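Local atomic coordinates of polyketide synthase PksL (Bacillus subtilis, PDB entry 5E1V), a protein that carries a monomeric dehydratase domain of a trans-AT polyketide synthase split module, which probably removes water from a beta-hydroxyacyl intermediate during bacillaene assembly. Residues L11-N15 against P16-H20; H21-G25 against Q26-P30; V136-D139 against D140-E143. One frame throughout, in Å; residues are numbered along the deposited sequence.

Contact 1. Residues L11-N15 against P16-H20; sequences LSLKN and PFIYH
N15 O accepts the backbone N-H of Y19 at 2.9 Å, nearly straight at 169°, to form the first turn of helix 16-19, entered from strand 4-11 through a type I turn spanning S12 to N15. The junction is a compact example of an N-cap in the hotdog fold of a dehydratase. With CG anti to the backbone N (chi1 178°), the N15 side chain folds back over the start of the helix, and its OD1 meets two amides that have no helical carbonyl before them. I18 N donates to N15 OD1 at 3.2 Å, tilted from the carbonyl plane; the shorter bond from F17 N to the same N15 OD1, 2.8 Å, is bent and weak. Just upstream S12 OG accepts from K14 N, which makes an ST turn.

I18 fills the inner side of the bend. Its CD1 rests 3.8 Å from L11 CB and 3.5 Å from S12 O, and its CG2 faces L13 CD1 more loosely; L29 of strand 26-29 packs on the same isoleucine. F17 turns instead to Y155, their rings meeting edge-to-face. On the outer side, L13 O lies 3.3 Å from Y19 CB, and L13 CB approaches Y19 CD1 at 4.1 Å.

Contact 2. Residues H21-G25 against Q26-P30; sequences HVVYG and QNVLP
H21 and V28 are joined twice at the inner end of a beta hairpin, strands 21-23 and 26-29, whose H21, G25 and P30 match the HxxxGxxxxP motif that marks the active-site region of polyketide synthase dehydratases. V28 N donates to H21 O at 3.0 Å, and H21 ND1 returns a bond to V28 O at 2.9 Å, reaching it from above the carbonyl plane with the acceptor near the edge of the ring. A chi1 of -174° swings the imidazole away from its own amide and across to the partner strand. There P30 CG sits over one face of the H21 ring, 3.7 Å from its centroid and only 11° off the normal, a CH-pi contact; H152 adds an edge-to-face neighbour. Replacing the imidazole with the methyl of an alanine would probably leave V28 O without its side-chain donor and open a gap beside P30 CG.

Packing continues through V23 CB, 4.0 Å from V28 CG2, and then thins toward solvent. At the far end a type I' turn runs from V23 to Q26, with Y24 and G25 both at positive phi. Exposed G25 and Q26 form this outer side, where V23 and Q26 make the hydrogen-bonded pair that closes the turn. The root of the Q26 side chain touches the turn, Q26 CG lying 3.6 Å from Y24 O.

Contact 3. Residues V136-D139 against D140-E143; sequences VQLD and DVYE
The start of helix 138-147, where the edge strand 134-137 passes directly into it, belongs to the second hotdog half of the dehydratase and illustrates how a strand hands its chain to a helix. Q137 O takes a weak bond from D140 N, and the helical pattern begins in earnest with L138 O, which receives Y142 N at 2.9 Å and 169°. A second, weak bond from V141 N converges on the same oxygen, and E143 N follows onto D139 O at 2.8 Å.

Two apolar pairs seal the inner side. V136 CG1 meets V141 CG2 at 3.7 Å, the two valines crossing at about a right angle, and H202 of helix 190-203 packs against both. L138, its branch swung to the side far from its own amide by a chi1 of -160°, brings CD2 to Y142 CE2 at 3.5 Å. The tyrosine ring is fixed further by its hydroxyl, hydrogen-bonded to A158 N, and by the ring of H152, whose plane meets it at about 60°.

The outer side is acidic. D139 and D140 stand in the first turn, where the helix dipole would probably favour their negative charge, and D139 OD1 has a long, weak ion pair with K157. D140 leans back toward the strand, its CB 3.4 Å from Q137 O.

Contacts 1, 2 and 3 follow one another along the chain, each closing before the next opens. The first two are neighbours, centres about 10 Å apart, because helix 16-19 leads straight into strand 21-23; they touch where I18 CG1 meets L29 CB at 3.9 Å. Both belong to the first hotdog half, contact 3 to the second, its centre about 23 Å from that of contact 1 and about 19 Å from that of contact 2. Strand 150-152 pairs with strand 21-23, and its H152 packs against both H21 and Y142, bridging contacts 2 and 3, which do not touch directly. At H152 the second half thus reaches the motif histidine of the first, consistent with the double-hotdog architecture of these dehydratases.

Contact 1. Residues L11-N15 against P16-H20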
ATOM      1  N   LEU A  11     -17.372  -2.897   0.922  1.00 18.89           N
ATOM      2  CA  LEU A  11     -16.371  -3.055  -0.132  1.00 17.40           C
ATOM      3  C   LEU A  11     -16.957  -3.985  -1.197  1.00 18.83           C
ATOM      4  O   LEU A  11     -17.453  -5.094  -0.868  1.00 17.75           O
ATOM      5  CB  LEU A  11     -15.129  -3.640   0.445  1.00 18.46           C
ATOM      6  CG  LEU A  11     -14.490  -2.688   1.474  1.00 17.40           C
ATOM      7  CD1 LEU A  11     -13.351  -3.421   2.170  1.00 17.81           C
ATOM      8  CD2 LEU A  11     -13.987  -1.464   0.792  1.00 16.94           C
ATOM      9  N   SER A  12     -16.914  -3.489  -2.428  1.00 15.30           N
ATOM     10  CA  SER A  12     -17.572  -4.172  -3.578  1.00 16.76           C
ATOM     11  C   SER A  12     -16.848  -3.674  -4.863  1.00 15.48           C
ATOM     12  O   SER A  12     -15.928  -2.871  -4.783  1.00 11.63           O
ATOM     13  CB  SER A  12     -19.051  -3.816  -3.588  1.00 17.31           C
ATOM     14  OG  SER A  12     -19.236  -2.530  -4.139  1.00 18.41           O
ATOM     15  N   LEU A  13     -17.285  -4.123  -6.052  1.00 15.54           N
ATOM     16  CA  LEU A  13     -16.819  -3.596  -7.312  1.00 15.61           C
ATOM     17  C   LEU A  13     -17.163  -2.125  -7.584  1.00 15.21           C
ATOM     18  O   LEU A  13     -16.672  -1.528  -8.520  1.00 16.15           O
ATOM     19  CB  LEU A  13     -17.362  -4.501  -8.476  1.00 17.04           C
ATOM     20  CG  LEU A  13     -16.492  -5.718  -8.815  1.00 17.13           C
ATOM     21  CD1 LEU A  13     -16.249  -6.688  -7.668  1.00 19.70           C
ATOM     22  CD2 LEU A  13     -17.156  -6.488 -10.001  1.00 17.97           C
ATOM     23  N   LYS A  14     -17.952  -1.523  -6.735  1.00 15.89           N
ATOM     24  CA  LYS A  14     -18.234  -0.082  -6.828  1.00 18.21           C
ATOM     25  C   LYS A  14     -17.043   0.739  -6.352  1.00 17.94           C
ATOM     26  O   LYS A  14     -16.956   1.879  -6.673  1.00 15.42           O
ATOM     27  CB  LYS A  14     -19.433   0.296  -5.967  1.00 21.05           C
ATOM     28  CG  LYS A  14     -20.738  -0.246  -6.565  1.00 25.68           C
ATOM     29  CD  LYS A  14     -21.878   0.749  -6.506  1.00 31.23           C
ATOM     30  CE  LYS A  14     -23.032   0.345  -7.423  1.00 33.71           C
ATOM     31  NZ  LYS A  14     -23.764  -0.821  -6.897  1.00 35.21           N
ATOM     32  N   ASN A  15     -16.176   0.133  -5.551  1.00 17.97           N
ATOM     33  CA  ASN A  15     -14.970   0.745  -5.075  1.00 15.50           C
ATOM     34  C   ASN A  15     -13.970   0.710  -6.210  1.00 17.44           C
ATOM     35  O   ASN A  15     -13.686  -0.361  -6.770  1.00 16.51           O
ATOM     36  CB  ASN A  15     -14.420  -0.082  -3.889  1.00 15.86           C
ATOM     37  CG  ASN A  15     -13.123   0.449  -3.337  1.00 15.36           C
ATOM     38  OD1 ASN A  15     -12.058   0.449  -3.973  1.00 14.08           O
ATOM     39  ND2 ASN A  15     -13.173   0.801  -2.058  1.00 16.54           N
ATOM     40  N   PRO A  16     -13.390   1.880  -6.557  1.00 19.59           N
ATOM     41  CA  PRO A  16     -12.542   1.888  -7.752  1.00 19.23           C
ATOM     42  C   PRO A  16     -11.243   1.107  -7.583  1.00 20.95           C
ATOM     43  O   PRO A  16     -10.691   0.666  -8.614  1.00 22.58           O
ATOM     44  CB  PRO A  16     -12.287   3.376  -7.990  1.00 22.63           C
ATOM     45  CG  PRO A  16     -12.393   4.005  -6.666  1.00 22.35           C
ATOM     46  CD  PRO A  16     -13.365   3.177  -5.852  1.00 21.32           C
ATOM     47  N   PHE A  17     -10.726   0.943  -6.340  1.00 16.04           N
ATOM     48  CA  PHE A  17      -9.503   0.148  -6.190  1.00 16.38           C
ATOM     49  C   PHE A  17      -9.796  -1.331  -6.469  1.00 16.20           C
ATOM     50  O   PHE A  17      -9.042  -2.000  -7.113  1.00 22.17           O
ATOM     51  CB  PHE A  17      -8.901   0.343  -4.778  1.00 15.45           C
ATOM     52  CG  PHE A  17      -8.569   1.803  -4.462  1.00 14.83           C
ATOM     53  CD1 PHE A  17      -7.569   2.456  -5.119  1.00 14.72           C
ATOM     54  CD2 PHE A  17      -9.339   2.535  -3.564  1.00 15.28           C
ATOM     55  CE1 PHE A  17      -7.213   3.811  -4.844  1.00 13.08           C
ATOM     56  CE2 PHE A  17      -9.038   3.892  -3.313  1.00 16.99           C
ATOM     57  CZ  PHE A  17      -7.964   4.526  -3.986  1.00 14.76           C
ATOM     58  N   ILE A  18     -10.940  -1.810  -6.007  1.00 15.58           N
ATOM     59  CA  ILE A  18     -11.305  -3.172  -6.210  1.00 16.10           C
ATOM     60  C   ILE A  18     -11.637  -3.401  -7.682  1.00 16.94           C
ATOM     61  O   ILE A  18     -11.270  -4.364  -8.245  1.00 15.34           O
ATOM     62  CB  ILE A  18     -12.466  -3.572  -5.280  1.00 15.62           C
ATOM     63  CG1 ILE A  18     -12.056  -3.447  -3.792  1.00 15.26           C
ATOM     64  CG2 ILE A  18     -12.928  -4.956  -5.503  1.00 15.03           C
ATOM     65  CD1 ILE A  18     -13.136  -3.776  -2.818  1.00 14.52           C
ATOM     66  N   TYR A  19     -12.421  -2.528  -8.276  1.00 16.99           N
ATOM     67  CA  TYR A  19     -12.796  -2.756  -9.628  1.00 17.51           C
ATOM     68  C   TYR A  19     -11.613  -2.798 -10.546  1.00 19.56           C
ATOM     69  O   TYR A  19     -11.599  -3.625 -11.500  1.00 21.35           O
ATOM     70  CB  TYR A  19     -13.786  -1.687 -10.037  1.00 18.12           C
ATOM     71  CG  TYR A  19     -14.366  -1.888 -11.387  1.00 19.66           C
ATOM     72  CD1 TYR A  19     -15.572  -2.517 -11.546  1.00 20.20           C
ATOM     73  CD2 TYR A  19     -13.742  -1.360 -12.526  1.00 23.55           C
ATOM     74  CE1 TYR A  19     -16.134  -2.699 -12.818  1.00 22.01           C
ATOM     75  CE2 TYR A  19     -14.303  -1.519 -13.812  1.00 21.94           C
ATOM     76  CZ  TYR A  19     -15.497  -2.191 -13.961  1.00 23.25           C
ATOM     77  OH  TYR A  19     -16.104  -2.343 -15.266  1.00 18.91           O
ATOM     78  N   HIS A  20     -10.597  -1.994 -10.268  1.00 16.99           N
ATOM     79  CA  HIS A  20      -9.448  -1.791 -11.177  1.00 19.41           C
ATOM     80  C   HIS A  20      -8.176  -2.542 -10.725  1.00 17.85           C
ATOM     81  O   HIS A  20      -7.059  -2.255 -11.185  1.00 17.68           O
ATOM     82  CB  HIS A  20      -9.157  -0.295 -11.341  1.00 18.00           C
ATOM     83  CG  HIS A  20     -10.208   0.424 -12.133  1.00 18.85           C
ATOM     84  ND1 HIS A  20     -10.438   0.137 -13.469  1.00 21.57           N
ATOM     85  CD2 HIS A  20     -11.211   1.265 -11.762  1.00 19.49           C
ATOM     86  CE1 HIS A  20     -11.456   0.862 -13.916  1.00 18.36           C
ATOM     87  NE2 HIS A  20     -11.933   1.567 -12.912  1.00 18.65           N
TER

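Contact 2. Residues H21-G25 against Q26-P30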
ATOM      1  N   HIS A  21      -8.372  -3.547  -9.887  1.00 17.42           N
ATOM      2  CA  HIS A  21      -7.244  -4.308  -9.417  1.00 16.43           C
ATOM      3  C   HIS A  21      -7.602  -5.751  -9.396  1.00 16.94           C
ATOM      4  O   HIS A  21      -8.349  -6.196  -8.539  1.00 17.26           O
ATOM      5  CB  HIS A  21      -6.829  -3.833  -8.004  1.00 14.59           C
ATOM      6  CG  HIS A  21      -5.578  -4.477  -7.501  1.00 14.77           C
ATOM      7  ND1 HIS A  21      -5.594  -5.465  -6.558  1.00 15.08           N
ATOM      8  CD2 HIS A  21      -4.269  -4.267  -7.804  1.00 16.80           C
ATOM      9  CE1 HIS A  21      -4.346  -5.810  -6.254  1.00 16.68           C
ATOM     10  NE2 HIS A  21      -3.525  -5.110  -7.014  1.00 18.71           N
ATOM     11  N   VAL A  22      -7.061  -6.493 -10.380  1.00 20.93           N
ATOM     12  CA  VAL A  22      -7.484  -7.883 -10.647  1.00 20.99           C
ATOM     13  C   VAL A  22      -6.281  -8.768 -10.519  1.00 20.65           C
ATOM     14  O   VAL A  22      -5.276  -8.542 -11.178  1.00 23.24           O
ATOM     15  CB  VAL A  22      -8.079  -8.050 -12.072  1.00 22.53           C
ATOM     16  CG1 VAL A  22      -8.533  -9.492 -12.313  1.00 24.17           C
ATOM     17  CG2 VAL A  22      -9.270  -7.128 -12.291  1.00 23.15           C
ATOM     18  N   VAL A  23      -6.418  -9.819  -9.738  1.00 20.01           N
ATOM     19  CA  VAL A  23      -5.334 -10.758  -9.433  1.00 20.86           C
ATOM     20  C   VAL A  23      -5.764 -12.222  -9.699  1.00 18.81           C
ATOM     21  O   VAL A  23      -6.660 -12.767  -9.036  1.00 21.32           O
ATOM     22  CB  VAL A  23      -4.941 -10.666  -7.936  1.00 21.91           C
ATOM     23  CG1 VAL A  23      -3.897 -11.708  -7.525  1.00 24.41           C
ATOM     24  CG2 VAL A  23      -4.498  -9.241  -7.553  1.00 21.72           C
ATOM     25  N   TYR A  24      -5.110 -12.868 -10.651  1.00 23.77           N
ATOM     26  CA  TYR A  24      -5.535 -14.210 -11.134  1.00 25.60           C
ATOM     27  C   TYR A  24      -7.051 -14.212 -11.398  1.00 25.68           C
ATOM     28  O   TYR A  24      -7.787 -15.023 -10.872  1.00 28.70           O
ATOM     29  CB  TYR A  24      -5.130 -15.296 -10.135  1.00 25.06           C
ATOM     30  CG  TYR A  24      -3.663 -15.486 -10.020  1.00 28.09           C
ATOM     31  CD1 TYR A  24      -2.893 -15.759 -11.134  1.00 27.26           C
ATOM     32  CD2 TYR A  24      -3.024 -15.396  -8.805  1.00 26.78           C
ATOM     33  CE1 TYR A  24      -1.529 -15.925 -11.043  1.00 25.86           C
ATOM     34  CE2 TYR A  24      -1.659 -15.582  -8.710  1.00 28.62           C
ATOM     35  CZ  TYR A  24      -0.911 -15.852  -9.842  1.00 29.63           C
ATOM     36  OH  TYR A  24       0.470 -16.001  -9.760  1.00 29.22           O
ATOM     37  N   GLY A  25      -7.465 -13.244 -12.208  1.00 28.90           N
ATOM     38  CA  GLY A  25      -8.842 -12.910 -12.483  1.00 28.36           C
ATOM     39  C   GLY A  25      -9.849 -12.584 -11.380  1.00 26.36           C
ATOM     40  O   GLY A  25     -11.038 -12.507 -11.655  1.00 26.67           O
ATOM     41  N   GLN A  26      -9.433 -12.343 -10.147  1.00 22.88           N
ATOM     42  CA  GLN A  26     -10.401 -11.925  -9.106  1.00 24.26           C
ATOM     43  C   GLN A  26     -10.163 -10.468  -8.701  1.00 20.45           C
ATOM     44  O   GLN A  26      -9.019 -10.042  -8.621  1.00 18.75           O
ATOM     45  CB  GLN A  26     -10.223 -12.798  -7.857  1.00 30.33           C
ATOM     46  CG  GLN A  26     -10.074 -14.265  -8.216  1.00 33.01           C
ATOM     47  CD  GLN A  26     -10.278 -15.208  -7.034  1.00 42.12           C
ATOM     48  OE1 GLN A  26      -9.575 -16.226  -6.915  1.00 48.69           O
ATOM     49  NE2 GLN A  26     -11.242 -14.897  -6.167  1.00 44.06           N
ATOM     50  N   ASN A  27     -11.230  -9.706  -8.461  1.00 17.15           N
ATOM     51  CA  ASN A  27     -11.067  -8.303  -8.020  1.00 17.72           C
ATOM     52  C   ASN A  27     -10.591  -8.323  -6.560  1.00 16.03           C
ATOM     53  O   ASN A  27     -11.238  -8.970  -5.729  1.00 22.48           O
ATOM     54  CB  ASN A  27     -12.416  -7.552  -8.180  1.00 15.69           C
ATOM     55  CG  ASN A  27     -12.763  -7.344  -9.615  1.00 17.28           C
ATOM     56  OD1 ASN A  27     -12.326  -6.376 -10.259  1.00 18.21           O
ATOM     57  ND2 ASN A  27     -13.405  -8.303 -10.173  1.00 14.58           N
ATOM     58  N   VAL A  28      -9.509  -7.615  -6.215  1.00 15.27           N
ATOM     59  CA  VAL A  28      -8.935  -7.667  -4.915  1.00 17.04           C
ATOM     60  C   VAL A  28      -8.638  -6.278  -4.413  1.00 16.23           C
ATOM     61  O   VAL A  28      -8.069  -5.446  -5.119  1.00 14.94           O
ATOM     62  CB  VAL A  28      -7.547  -8.418  -4.990  1.00 19.74           C
ATOM     63  CG1 VAL A  28      -6.738  -8.272  -3.709  1.00 22.47           C
ATOM     64  CG2 VAL A  28      -7.758  -9.849  -5.230  1.00 18.11           C
ATOM     65  N   LEU A  29      -9.035  -5.987  -3.202  1.00 17.64           N
ATOM     66  CA  LEU A  29      -8.552  -4.770  -2.597  1.00 18.23           C
ATOM     67  C   LEU A  29      -7.005  -4.866  -2.379  1.00 17.83           C
ATOM     68  O   LEU A  29      -6.548  -5.770  -1.657  1.00 18.67           O
ATOM     69  CB  LEU A  29      -9.268  -4.541  -1.272  1.00 18.54           C
ATOM     70  CG  LEU A  29      -8.825  -3.222  -0.644  1.00 20.65           C
ATOM     71  CD1 LEU A  29      -9.246  -1.971  -1.410  1.00 21.13           C
ATOM     72  CD2 LEU A  29      -9.155  -3.117   0.818  1.00 21.19           C
ATOM     73  N   PRO A  30      -6.231  -3.961  -2.978  1.00 15.46           N
ATOM     74  CA  PRO A  30      -4.792  -4.082  -2.731  1.00 16.17           C
ATOM     75  C   PRO A  30      -4.513  -4.029  -1.244  1.00 14.72           C
ATOM     76  O   PRO A  30      -5.074  -3.239  -0.481  1.00 13.65           O
ATOM     77  CB  PRO A  30      -4.150  -2.898  -3.504  1.00 17.40           C
ATOM     78  CG  PRO A  30      -5.205  -2.405  -4.417  1.00 16.64           C
ATOM     79  CD  PRO A  30      -6.534  -2.775  -3.793  1.00 17.37           C
TER

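Contact 3. Residues V136-D139 against D140-E143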
ATOM      1  N   VAL A 136      13.198   3.077 -16.791  1.00 33.98           N
ATOM      2  CA  VAL A 136      12.112   2.233 -17.199  1.00 36.17           C
ATOM      3  C   VAL A 136      10.803   3.032 -17.038  1.00 41.19           C
ATOM      4  O   VAL A 136      10.490   3.523 -15.944  1.00 41.32           O
ATOM      5  CB  VAL A 136      12.084   0.901 -16.392  1.00 40.23           C
ATOM      6  CG1 VAL A 136      10.989  -0.042 -16.915  1.00 39.74           C
ATOM      7  CG2 VAL A 136      13.433   0.206 -16.449  1.00 38.70           C
ATOM      8  N   GLN A 137      10.041   3.190 -18.121  1.00 42.27           N
ATOM      9  CA  GLN A 137       8.699   3.760 -17.997  1.00 42.00           C
ATOM     10  C   GLN A 137       7.788   2.753 -17.230  1.00 35.81           C
ATOM     11  O   GLN A 137       7.859   1.540 -17.382  1.00 34.83           O
ATOM     12  CB  GLN A 137       8.118   4.182 -19.359  1.00 41.48           C
ATOM     13  CG  GLN A 137       7.189   5.411 -19.317  1.00 47.23           C
ATOM     14  CD  GLN A 137       7.898   6.749 -19.028  1.00 52.63           C
ATOM     15  OE1 GLN A 137       9.076   6.948 -19.372  1.00 55.42           O
ATOM     16  NE2 GLN A 137       7.172   7.683 -18.396  1.00 51.75           N
ATOM     17  N   LEU A 138       6.947   3.284 -16.366  1.00 35.12           N
ATOM     18  CA  LEU A 138       6.159   2.459 -15.511  1.00 32.22           C
ATOM     19  C   LEU A 138       5.103   1.648 -16.283  1.00 34.59           C
ATOM     20  O   LEU A 138       4.807   0.489 -15.940  1.00 35.60           O
ATOM     21  CB  LEU A 138       5.537   3.335 -14.418  1.00 31.43           C
ATOM     22  CG  LEU A 138       5.088   2.545 -13.176  1.00 35.45           C
ATOM     23  CD1 LEU A 138       6.276   2.088 -12.327  1.00 33.94           C
ATOM     24  CD2 LEU A 138       4.154   3.347 -12.290  1.00 34.37           C
ATOM     25  N   ASP A 139       4.567   2.184 -17.362  1.00 33.23           N
ATOM     26  CA  ASP A 139       3.697   1.336 -18.192  1.00 34.04           C
ATOM     27  C   ASP A 139       4.297   0.008 -18.594  1.00 34.84           C
ATOM     28  O   ASP A 139       3.580  -1.004 -18.735  1.00 31.47           O
ATOM     29  CB  ASP A 139       3.348   2.043 -19.455  1.00 36.44           C
ATOM     30  CG  ASP A 139       2.428   3.124 -19.234  1.00 38.94           C
ATOM     31  OD1 ASP A 139       1.628   3.010 -18.269  1.00 44.94           O
ATOM     32  OD2 ASP A 139       2.474   4.078 -20.048  1.00 42.36           O
ATOM     33  N   ASP A 140       5.602  -0.003 -18.820  1.00 32.41           N
ATOM     34  CA  ASP A 140       6.275  -1.251 -19.176  1.00 31.50           C
ATOM     35  C   ASP A 140       6.331  -2.235 -18.031  1.00 31.69           C
ATOM     36  O   ASP A 140       6.342  -3.439 -18.244  1.00 31.45           O
ATOM     37  CB  ASP A 140       7.691  -0.961 -19.693  1.00 34.63           C
ATOM     38  CG  ASP A 140       7.672  -0.134 -20.998  1.00 39.64           C
ATOM     39  OD1 ASP A 140       6.738  -0.330 -21.813  1.00 43.51           O
ATOM     40  OD2 ASP A 140       8.568   0.704 -21.189  1.00 46.04           O
ATOM     41  N   VAL A 141       6.342  -1.720 -16.805  1.00 33.91           N
ATOM     42  CA  VAL A 141       6.362  -2.569 -15.630  1.00 29.64           C
ATOM     43  C   VAL A 141       4.944  -3.106 -15.439  1.00 29.51           C
ATOM     44  O   VAL A 141       4.777  -4.280 -15.181  1.00 26.93           O
ATOM     45  CB  VAL A 141       6.850  -1.786 -14.410  1.00 31.46           C
ATOM     46  CG1 VAL A 141       7.091  -2.710 -13.221  1.00 32.41           C
ATOM     47  CG2 VAL A 141       8.143  -1.096 -14.779  1.00 28.46           C
ATOM     48  N   TYR A 142       3.936  -2.246 -15.606  1.00 25.33           N
ATOM     49  CA  TYR A 142       2.543  -2.711 -15.517  1.00 25.95           C
ATOM     50  C   TYR A 142       2.289  -3.730 -16.652  1.00 30.10           C
ATOM     51  O   TYR A 142       1.514  -4.666 -16.472  1.00 24.57           O
ATOM     52  CB  TYR A 142       1.557  -1.566 -15.649  1.00 25.21           C
ATOM     53  CG  TYR A 142       1.352  -0.743 -14.360  1.00 22.78           C
ATOM     54  CD1 TYR A 142       0.918  -1.354 -13.174  1.00 23.52           C
ATOM     55  CD2 TYR A 142       1.546   0.610 -14.341  1.00 22.45           C
ATOM     56  CE1 TYR A 142       0.758  -0.624 -11.986  1.00 21.83           C
ATOM     57  CE2 TYR A 142       1.367   1.344 -13.163  1.00 22.19           C
ATOM     58  CZ  TYR A 142       0.979   0.720 -11.992  1.00 24.10           C
ATOM     59  OH  TYR A 142       0.787   1.493 -10.865  1.00 22.24           O
ATOM     60  N   GLU A 143       2.988  -3.566 -17.790  1.00 31.97           N
ATOM     61  CA  GLU A 143       2.899  -4.553 -18.897  1.00 34.73           C
ATOM     62  C   GLU A 143       3.326  -5.923 -18.412  1.00 31.06           C
ATOM     63  O   GLU A 143       2.614  -6.934 -18.594  1.00 34.49           O
ATOM     64  CB  GLU A 143       3.783  -4.102 -20.070  1.00 39.80           C
ATOM     65  CG  GLU A 143       3.280  -4.446 -21.455  1.00 45.65           C
ATOM     66  CD  GLU A 143       4.190  -3.864 -22.554  1.00 47.72           C
ATOM     67  OE1 GLU A 143       5.381  -3.578 -22.292  1.00 44.04           O
ATOM     68  OE2 GLU A 143       3.714  -3.695 -23.695  1.00 52.37           O
TER